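Long-range contacts in Pgp2 (Campylobacter jejuni subsp. jejuni, PDB 6XJ6), which probably trims cell-wall peptidoglycan as an LD-carboxypeptidase, and directs helical cell shape through a peptidoglycan-binding pocket on its NTF2-like domain: residues K16-G21 with I166-D171; Y92-F97 with L139-L144; L185-S190 with E227-K232. All blocks are in the same frame, centred on the assembly; numbering follows the deposited sequence. Where two conformers were deposited one is given.

Interaction 1 (K16-G21 with I166-D171); sequences KNISLG and IRAKKD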
loop_
_atom_site.group_PDB
_atom_site.type_symbol
_atom_site.label_atom_id
_atom_site.label_comp_id
_atom_site.label_asym_id
_atom_site.label_seq_id
_atom_site.Cartn_x
_atom_site.Cartn_y
_atom_site.Cartn_z
ATOM N N LYS A 16 -16.059 7.937 10.967
ATOM C CA LYS A 16 -15.209 8.368 9.868
ATOM C C LYS A 16 -15.375 7.454 8.662
ATOM O O LYS A 16 -15.638 6.256 8.789
ATOM C CB LYS A 16 -13.747 8.366 10.307
ATOM C CG LYS A 16 -13.442 9.424 11.337
ATOM C CD LYS A 16 -12.093 9.219 11.991
ATOM C CE LYS A 16 -11.933 10.097 13.237
ATOM N NZ LYS A 16 -12.968 9.849 14.290
ATOM N N ASN A 17 -15.220 8.040 7.478
ATOM C CA ASN A 17 -15.215 7.274 6.237
ATOM C C ASN A 17 -13.811 6.715 6.058
ATOM O O ASN A 17 -12.896 7.422 5.625
ATOM C CB ASN A 17 -15.613 8.152 5.058
ATOM C CG ASN A 17 -15.696 7.376 3.765
ATOM O OD1 ASN A 17 -15.158 6.271 3.656
ATOM N ND2 ASN A 17 -16.355 7.952 2.770
ATOM N N ILE A 18 -13.639 5.447 6.417
ATOM C CA ILE A 18 -12.357 4.768 6.307
ATOM C C ILE A 18 -12.329 3.814 5.114
ATOM O O ILE A 18 -11.439 2.967 5.015
ATOM C CB ILE A 18 -11.962 4.071 7.619
ATOM C CG1 ILE A 18 -13.097 3.200 8.183
ATOM C CG2 ILE A 18 -11.563 5.115 8.650
ATOM C CD1 ILE A 18 -13.511 2.015 7.334
ATOM N N SER A 19 -13.277 3.960 4.186
ATOM C CA SER A 19 -13.430 2.988 3.104
ATOM C C SER A 19 -12.203 2.916 2.199
ATOM O O SER A 19 -11.953 1.871 1.586
ATOM C CB SER A 19 -14.683 3.317 2.288
ATOM O OG SER A 19 -14.576 4.583 1.660
ATOM N N LEU A 20 -11.450 4.010 2.070
ATOM C CA LEU A 20 -10.206 4.000 1.309
ATOM C C LEU A 20 -8.980 3.968 2.210
ATOM O O LEU A 20 -7.861 4.201 1.732
ATOM C CB LEU A 20 -10.139 5.199 0.366
ATOM C CG LEU A 20 -11.261 5.266 -0.668
ATOM C CD1 LEU A 20 -11.115 6.508 -1.534
ATOM C CD2 LEU A 20 -11.310 4.004 -1.530
ATOM N N GLY A 21 -9.168 3.662 3.484
ATOM C CA GLY A 21 -8.098 3.622 4.459
ATOM C C GLY A 21 -8.346 4.579 5.613
ATOM O O GLY A 21 -9.199 5.462 5.565
ATOM N N ILE A 166 -13.041 -2.703 -3.891
ATOM C CA ILE A 166 -12.364 -3.104 -2.666
ATOM C C ILE A 166 -12.416 -1.924 -1.713
ATOM O O ILE A 166 -11.906 -0.843 -2.025
ATOM C CB ILE A 166 -10.916 -3.536 -2.944
ATOM C CG1 ILE A 166 -10.894 -4.649 -4.001
ATOM C CG2 ILE A 166 -10.226 -3.985 -1.670
ATOM C CD1 ILE A 166 -11.792 -5.823 -3.700
ATOM N N ARG A 167 -13.062 -2.113 -0.564
ATOM C CA ARG A 167 -13.132 -1.059 0.433
ATOM C C ARG A 167 -12.793 -1.608 1.807
ATOM O O ARG A 167 -13.154 -2.740 2.150
ATOM C CB ARG A 167 -14.514 -0.422 0.464
ATOM C CG ARG A 167 -14.915 0.239 -0.848
ATOM C CD ARG A 167 -14.050 1.451 -1.188
ATOM N NE ARG A 167 -14.546 2.111 -2.393
ATOM C CZ ARG A 167 -14.182 1.798 -3.634
ATOM N NH1 ARG A 167 -13.287 0.844 -3.860
ATOM N NH2 ARG A 167 -14.710 2.451 -4.662
ATOM N N ALA A 168 -12.090 -0.789 2.582
ATOM C CA ALA A 168 -11.785 -1.139 3.957
ATOM C C ALA A 168 -13.056 -1.150 4.793
ATOM O O ALA A 168 -14.036 -0.452 4.498
ATOM C CB ALA A 168 -10.794 -0.141 4.545
ATOM N N LYS A 169 -13.033 -1.958 5.849
ATOM C CA LYS A 169 -14.144 -2.076 6.779
ATOM C C LYS A 169 -13.671 -1.664 8.165
ATOM O O LYS A 169 -12.545 -1.967 8.563
ATOM C CB LYS A 169 -14.691 -3.513 6.805
ATOM C CG LYS A 169 -15.117 -4.039 5.431
ATOM C CD LYS A 169 -16.246 -3.212 4.824
ATOM C CE LYS A 169 -16.365 -3.428 3.322
ATOM N NZ LYS A 169 -17.350 -2.490 2.713
ATOM N N LYS A 170 -14.543 -0.966 8.894
ATOM C CA LYS A 170 -14.163 -0.428 10.195
ATOM C C LYS A 170 -13.726 -1.536 11.149
ATOM O O LYS A 170 -12.726 -1.391 11.863
ATOM C CB LYS A 170 -15.333 0.376 10.765
ATOM C CG LYS A 170 -15.134 0.911 12.162
ATOM C CD LYS A 170 -16.360 1.718 12.597
ATOM C CE LYS A 170 -16.290 2.190 14.056
ATOM N NZ LYS A 170 -17.580 2.791 14.490
ATOM N N ASP A 171 -14.449 -2.657 11.160
ATOM C CA ASP A 171 -14.103 -3.745 12.068
ATOM C C ASP A 171 -12.737 -4.325 11.737
ATOM O O ASP A 171 -11.993 -4.729 12.636
ATOM C CB ASP A 171 -15.161 -4.843 12.003
ATOM C CG ASP A 171 -14.883 -5.974 12.974
ATOM O OD1 ASP A 171 -15.181 -5.808 14.177
ATOM O OD2 ASP A 171 -14.358 -7.025 12.536
HETATM O O HOH W 1 -15.571 4.629 -0.905
#

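Interaction 2 (Y92-F97 with L139-L144); sequences YGPFAF and LFNNNL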
loop_
_atom_site.group_PDB
_atom_site.type_symbol
_atom_site.label_atom_id
_atom_site.label_comp_id
_atom_site.label_asym_id
_atom_site.label_seq_id
_atom_site.Cartn_x
_atom_site.Cartn_y
_atom_site.Cartn_z
ATOM N N TYR A 92 4.682 10.513 -24.070
ATOM C CA TYR A 92 4.009 10.390 -22.782
ATOM C C TYR A 92 3.078 11.553 -22.477
ATOM O O TYR A 92 2.464 11.567 -21.405
ATOM C CB TYR A 92 5.042 10.263 -21.661
ATOM C CG TYR A 92 5.913 9.035 -21.809
ATOM C CD1 TYR A 92 5.424 7.777 -21.492
ATOM C CD2 TYR A 92 7.212 9.133 -22.288
ATOM C CE1 TYR A 92 6.211 6.648 -21.633
ATOM C CE2 TYR A 92 8.001 8.019 -22.433
ATOM C CZ TYR A 92 7.499 6.777 -22.103
ATOM O OH TYR A 92 8.285 5.661 -22.249
ATOM N N GLY A 93 2.942 12.510 -23.387
ATOM C CA GLY A 93 2.166 13.694 -23.116
ATOM C C GLY A 93 2.995 14.757 -22.421
ATOM O O GLY A 93 4.224 14.778 -22.518
ATOM N N PRO A 94 2.334 15.661 -21.693
ATOM C CA PRO A 94 3.062 16.813 -21.135
ATOM C C PRO A 94 3.944 16.479 -19.945
ATOM O O PRO A 94 4.925 17.190 -19.698
ATOM C CB PRO A 94 1.938 17.783 -20.751
ATOM C CG PRO A 94 0.767 16.895 -20.477
ATOM C CD PRO A 94 0.889 15.739 -21.432
ATOM N N PHE A 95 3.623 15.428 -19.196
ATOM C CA PHE A 95 4.384 15.059 -18.010
ATOM C C PHE A 95 3.822 13.763 -17.448
ATOM O O PHE A 95 2.847 13.227 -17.985
ATOM C CB PHE A 95 4.364 16.172 -16.948
ATOM C CG PHE A 95 3.009 16.795 -16.718
ATOM C CD1 PHE A 95 2.720 18.053 -17.218
ATOM C CD2 PHE A 95 2.036 16.136 -15.983
ATOM C CE1 PHE A 95 1.481 18.639 -17.006
ATOM C CE2 PHE A 95 0.794 16.720 -15.759
ATOM C CZ PHE A 95 0.518 17.975 -16.270
ATOM N N ALA A 96 4.421 13.257 -16.371
ATOM C CA ALA A 96 4.098 11.933 -15.863
ATOM C C ALA A 96 4.305 11.900 -14.358
ATOM O O ALA A 96 4.907 12.800 -13.765
ATOM C CB ALA A 96 4.962 10.857 -16.533
ATOM N N PHE A 97 3.807 10.824 -13.751
ATOM C CA PHE A 97 3.919 10.575 -12.321
ATOM C C PHE A 97 4.216 9.093 -12.155
ATOM O O PHE A 97 3.505 8.252 -12.712
ATOM C CB PHE A 97 2.605 10.892 -11.596
ATOM C CG PHE A 97 2.070 12.274 -11.859
ATOM C CD1 PHE A 97 1.406 12.557 -13.046
ATOM C CD2 PHE A 97 2.216 13.285 -10.918
ATOM C CE1 PHE A 97 0.908 13.819 -13.297
ATOM C CE2 PHE A 97 1.715 14.557 -11.162
ATOM C CZ PHE A 97 1.063 14.823 -12.358
ATOM N N LEU A 139 -4.209 9.307 -19.058
ATOM C CA LEU A 139 -5.300 10.263 -18.970
ATOM C C LEU A 139 -5.193 11.253 -20.119
ATOM O O LEU A 139 -4.097 11.548 -20.597
ATOM C CB LEU A 139 -5.202 11.041 -17.658
ATOM C CG LEU A 139 -5.298 10.200 -16.393
ATOM C CD1 LEU A 139 -5.089 11.072 -15.163
ATOM C CD2 LEU A 139 -6.650 9.510 -16.325
ATOM N N PHE A 140 -6.338 11.774 -20.560
ATOM C CA PHE A 140 -6.320 12.734 -21.653
ATOM C C PHE A 140 -5.484 13.950 -21.269
ATOM O O PHE A 140 -5.521 14.419 -20.127
ATOM C CB PHE A 140 -7.750 13.145 -22.014
ATOM C CG PHE A 140 -8.552 12.036 -22.635
ATOM C CD1 PHE A 140 -8.071 11.362 -23.745
ATOM C CD2 PHE A 140 -9.777 11.665 -22.114
ATOM C CE1 PHE A 140 -8.797 10.342 -24.325
ATOM C CE2 PHE A 140 -10.507 10.642 -22.691
ATOM C CZ PHE A 140 -10.017 9.981 -23.796
ATOM N N ASN A 141 -4.709 14.455 -22.233
ATOM C CA ASN A 141 -3.795 15.552 -21.934
ATOM C C ASN A 141 -4.534 16.765 -21.383
ATOM O O ASN A 141 -4.009 17.464 -20.509
ATOM C CB ASN A 141 -2.993 15.923 -23.181
ATOM C CG ASN A 141 -2.008 14.846 -23.557
ATOM O OD1 ASN A 141 -1.663 14.004 -22.729
ATOM N ND2 ASN A 141 -1.563 14.854 -24.809
ATOM N N ASN A 142 -5.757 17.008 -21.860
ATOM C CA ASN A 142 -6.551 18.150 -21.422
ATOM C C ASN A 142 -7.098 17.989 -20.011
ATOM O O ASN A 142 -7.715 18.931 -19.498
ATOM C CB ASN A 142 -7.712 18.380 -22.392
ATOM C CG ASN A 142 -8.625 17.171 -22.510
ATOM O OD1 ASN A 142 -8.565 16.247 -21.699
ATOM N ND2 ASN A 142 -9.479 17.174 -23.527
ATOM N N ASN A 143 -6.919 16.820 -19.390
ATOM C CA ASN A 143 -7.277 16.602 -17.998
ATOM C C ASN A 143 -6.064 16.536 -17.085
ATOM O O ASN A 143 -6.232 16.499 -15.861
ATOM C CB ASN A 143 -8.077 15.301 -17.854
ATOM C CG ASN A 143 -9.393 15.341 -18.610
ATOM O OD1 ASN A 143 -9.994 16.407 -18.784
ATOM N ND2 ASN A 143 -9.847 14.181 -19.068
ATOM N N LEU A 144 -4.850 16.529 -17.639
ATOM C CA LEU A 144 -3.670 16.271 -16.825
ATOM C C LEU A 144 -3.278 17.469 -15.978
ATOM O O LEU A 144 -2.704 17.286 -14.899
ATOM C CB LEU A 144 -2.500 15.836 -17.703
ATOM C CG LEU A 144 -2.374 14.325 -17.861
ATOM C CD1 LEU A 144 -1.320 14.017 -18.900
ATOM C CD2 LEU A 144 -2.018 13.635 -16.549
#

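Interaction 3 (L185-S190 with E227-K232); sequences LAWTNS and EDKKIK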
loop_
_atom_site.group_PDB
_atom_site.type_symbol
_atom_site.label_atom_id
_atom_site.label_comp_id
_atom_site.label_asym_id
_atom_site.label_seq_id
_atom_site.Cartn_x
_atom_site.Cartn_y
_atom_site.Cartn_z
ATOM N N LEU A 185 3.956 -5.270 21.224
ATOM C CA LEU A 185 4.251 -5.631 22.605
ATOM C C LEU A 185 5.053 -6.924 22.672
ATOM O O LEU A 185 5.960 -7.060 23.502
ATOM C CB LEU A 185 2.950 -5.773 23.397
ATOM C CG LEU A 185 3.125 -6.131 24.877
ATOM C CD1 LEU A 185 3.870 -5.024 25.607
ATOM C CD2 LEU A 185 1.784 -6.384 25.537
ATOM N N ALA A 186 4.725 -7.887 21.813
ATOM C CA ALA A 186 5.469 -9.142 21.790
ATOM C C ALA A 186 6.933 -8.902 21.442
ATOM O O ALA A 186 7.832 -9.471 22.074
ATOM C CB ALA A 186 4.829 -10.103 20.790
ATOM N N TRP A 187 7.193 -8.063 20.437
ATOM C CA TRP A 187 8.573 -7.734 20.096
ATOM C C TRP A 187 9.261 -7.008 21.241
ATOM O O TRP A 187 10.418 -7.301 21.567
ATOM C CB TRP A 187 8.609 -6.878 18.829
ATOM C CG TRP A 187 9.987 -6.411 18.474
ATOM C CD1 TRP A 187 10.894 -7.060 17.686
ATOM C CD2 TRP A 187 10.621 -5.198 18.899
ATOM N NE1 TRP A 187 12.052 -6.326 17.592
ATOM C CE2 TRP A 187 11.911 -5.177 18.326
ATOM C CE3 TRP A 187 10.225 -4.125 19.707
ATOM C CZ2 TRP A 187 12.805 -4.128 18.534
ATOM C CZ3 TRP A 187 11.115 -3.083 19.911
ATOM C CH2 TRP A 187 12.390 -3.093 19.327
ATOM N N THR A 188 8.565 -6.049 21.856
ATOM C CA THR A 188 9.138 -5.305 22.971
ATOM C C THR A 188 9.551 -6.240 24.098
ATOM O O THR A 188 10.606 -6.054 24.718
ATOM C CB THR A 188 8.116 -4.285 23.487
ATOM O OG1 THR A 188 7.805 -3.338 22.458
ATOM C CG2 THR A 188 8.660 -3.536 24.702
ATOM N N ASN A 189 8.726 -7.240 24.386
ATOM C CA ASN A 189 8.965 -8.154 25.492
ATOM C C ASN A 189 9.755 -9.387 25.078
ATOM O O ASN A 189 9.944 -10.286 25.904
ATOM C CB ASN A 189 7.634 -8.579 26.121
ATOM C CG ASN A 189 6.953 -7.449 26.863
ATOM O OD1 ASN A 189 7.588 -6.464 27.240
ATOM N ND2 ASN A 189 5.652 -7.590 27.087
ATOM N N SER A 190 10.224 -9.451 23.832
ATOM C CA SER A 190 10.969 -10.616 23.348
ATOM C C SER A 190 10.156 -11.895 23.532
ATOM O O SER A 190 10.691 -12.957 23.859
ATOM C CB SER A 190 12.340 -10.718 24.018
ATOM O OG SER A 190 13.142 -9.592 23.696
ATOM N N GLU A 227 16.569 -8.151 25.621
ATOM C CA GLU A 227 16.925 -6.751 25.785
ATOM C C GLU A 227 15.712 -5.946 26.232
ATOM O O GLU A 227 14.575 -6.222 25.842
ATOM C CB GLU A 227 17.424 -6.179 24.457
ATOM C CG GLU A 227 18.694 -6.818 23.935
ATOM C CD GLU A 227 19.934 -6.340 24.665
ATOM O OE1 GLU A 227 20.952 -7.064 24.645
ATOM O OE2 GLU A 227 19.891 -5.242 25.259
ATOM N N ASP A 228 15.965 -4.941 27.067
ATOM C CA ASP A 228 14.934 -3.976 27.422
ATOM C C ASP A 228 14.786 -2.986 26.276
ATOM O O ASP A 228 15.739 -2.279 25.930
ATOM C CB ASP A 228 15.303 -3.258 28.716
ATOM C CG ASP A 228 15.184 -4.153 29.933
ATOM O OD1 ASP A 228 14.284 -5.021 29.946
ATOM O OD2 ASP A 228 15.989 -3.993 30.875
ATOM N N LYS A 229 13.597 -2.941 25.685
ATOM C CA LYS A 229 13.339 -2.161 24.488
ATOM C C LYS A 229 12.262 -1.121 24.770
ATOM O O LYS A 229 11.345 -1.352 25.564
ATOM C CB LYS A 229 12.859 -3.068 23.347
ATOM C CG LYS A 229 13.672 -4.350 23.192
ATOM C CD LYS A 229 13.054 -5.296 22.169
ATOM C CE LYS A 229 13.772 -6.639 22.157
ATOM N NZ LYS A 229 13.150 -7.615 21.217
ATOM N N LYS A 230 12.387 0.030 24.112
ATOM C CA LYS A 230 11.383 1.087 24.162
ATOM C C LYS A 230 11.126 1.544 22.735
ATOM O O LYS A 230 12.037 2.045 22.069
ATOM C CB LYS A 230 11.857 2.261 25.019
ATOM N N ILE A 231 9.894 1.375 22.268
ATOM C CA ILE A 231 9.561 1.596 20.867
ATOM C C ILE A 231 8.220 2.311 20.781
ATOM O O ILE A 231 7.291 2.001 21.532
ATOM C CB ILE A 231 9.538 0.255 20.101
ATOM C CG1 ILE A 231 9.124 0.465 18.646
ATOM C CG2 ILE A 231 8.615 -0.741 20.795
ATOM C CD1 ILE A 231 9.367 -0.750 17.772
ATOM N N LYS A 232 8.125 3.276 19.866
ATOM C CA LYS A 232 6.896 4.020 19.625
ATOM C C LYS A 232 6.556 3.998 18.143
ATOM O O LYS A 232 7.438 4.155 17.293
ATOM C CB LYS A 232 7.040 5.476 20.081
ATOM C CG LYS A 232 6.778 5.686 21.562
ATOM C CD LYS A 232 7.104 7.111 21.985
ATOM C CE LYS A 232 8.541 7.236 22.471
ATOM N NZ LYS A 232 9.139 8.556 22.130
HETATM O O HOH W 2 15.733 -9.057 22.795
#

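Interaction 1 (K16-G21 with I166-D171)
Leu-20 and Arg-167 run alongside each other in the same direction, the CD2 methyl of Leu-20 sitting over one face of the guanidinium and 3.8 Å from Arg-167 CD. Arginine suits this place because its chain is greasy along its length and polar only at its end. A bend at chi2 (-66°) folds that end back over its own backbone, where NH1 donates to Ile-166 O at 2.8 Å, the acceptor lying in the guanidinium plane. NH1 also forms a salt bridge with Glu-161, so two acceptors hold it and help fix the rotation of the group. Arg-167 NE donates to a water (3.1 Å), which in turn donates to Ser-19 OG.

Ser-19 OG itself donates to a lone pair of Asn-17 OD1 at 2.7 Å, and Ser-19 N reaches the same oxygen, which makes Asn-17 the head of an Asx turn. Overlapping this is a type I beta turn from Ile-18 to Gly-21, closed by Gly-21 N to Ile-18 O at 2.8 Å; the positive phi of Gly-21 (121°) explains glycine at its end. This turn, after helix 6-13 and just before strand 22-23, is held to the segment leading into helix 170-188 by Ala-168 N donating to Ser-19 O at 2.8 Å, the one direct hydrogen bond between the segments.

The Ala-168 methyl packs tightly, 3.2 Å from Ile-18 O, and a short side chain suits so close an approach. Beyond it Ile-18 lays CD1 3.5 Å from Lys-170 N, just past the N-cap residue Lys-169. Its CG1 stands between the backbone N and the carbonyl carbon (chi1 50°), which carries CD1 there. Lys-170 runs extended across Leu-10 and Ile-13, and its NZ ends on Gly-14 O.

Interaction 2 (Y92-F97 with L139-L144)
Leu-144, near the start of helix 141-151, meets three residues of the 92-97 loop at once and forms the tight, buried part of this contact. Phe-95 and Leu-144 pass alongside, running opposite ways: the ring brings CE2 to 3.9 Å from Leu-144 CB, and its edge lies level with the backbone oxygen of Leu-144, 3.6 Å from Phe-95 CZ. A chi1 of 44° swings the Phe-95 ring toward the helix. CG of Pro-94 lies over one face of it, toward the rim, and Lys-84 adds a cation-pi contact. Pro-94 CD rests 3.8 Å from Leu-144 CD1. A branched leucine suits the site, since one methyl can serve the proline and the other, CD2, lies more loosely at the edge of Phe-97, 4.4 Å from CE1.

The more exposed side is held by Pro-94, whose rigid apolar ring serves both Leu-144 and Asn-141. Asn-141 OD1 comes within 3.3 Å of Pro-94 CD, yet its bond goes elsewhere, to the backbone N of Tyr-121. Gly-93 CA lies 3.9 Å from the same OD1, on the face where a side chain would start, so glycine suits both this place and its backbone angles (86°, -156°).

This is the L,D-transpeptidase catalytic domain, and the Leu-144 side chain lies about 6 Å from that of His-119, a predicted proton donor/acceptor. Phe-95 O, buried without any partner in the model, is probably an energetic cost. The segments share no hydrogen bond, so cohesion comes from shape and apolar burial, helped perhaps by the weakly positive ring edge of Phe-95 facing the Leu-144 carbonyl oxygen.

Interaction 3 (L185-S190 with E227-K232)
Trp-187 O is gripped by two donors: Lys-229 NZ at 2.8 Å and, from within its own segment, Ser-190 N at 3.1 Å. The lysine reaches it by stretching its chain, extended beyond CG, across one face of the Trp-187 indole. CD makes a CH-pi contact 3.6 Å from the centroid of the six-membered ring, and NZ a cation-pi contact 4.0 Å from that of the five-membered ring. Lysine suits both tasks, with methylenes to cover the ring and a charge to end on; Phe-223 offers it a second cation-pi partner. Ile-231 comes instead at the indole edge, its CG2 3.5 Å from Trp-187 CZ3. The same methyl presses on Thr-188 OG1, a hydroxyl turned back to bond Lys-184 O. Farther along, a water links Ser-190 OG to Glu-227 N.

An ammonium group beside the last carbonyls of a helix would probably be favoured by the helix dipole. With its positive phi (56°) and two bonds back into the last turn, Ser-190 closes helix 170-188 of the NTF2-like domain with a Schellman motif, and Lys-229, from the segment leading into strand 232-240, adds a side-chain donor to a carbonyl of that helix end.

Interactions 1 and 3 sit at the two ends of helix 170-188, their centres about 30 Å apart, so this single helix carries the chain from the loop that follows strand 156-161 into the NTF2-like domain. Interaction 2 lies within the catalytic domain, about 48 Å from interaction 3 (centre to centre) and on the opposite side of the chain's centre. Along the chain, interaction 2 is nested inside the long loop closed by interaction 1, and interaction 3 follows in series. Interaction 1 thus ties the N-terminal region to the start of helix 170-188, whereas the other two each belong to one domain: the hydrolase and its accessory.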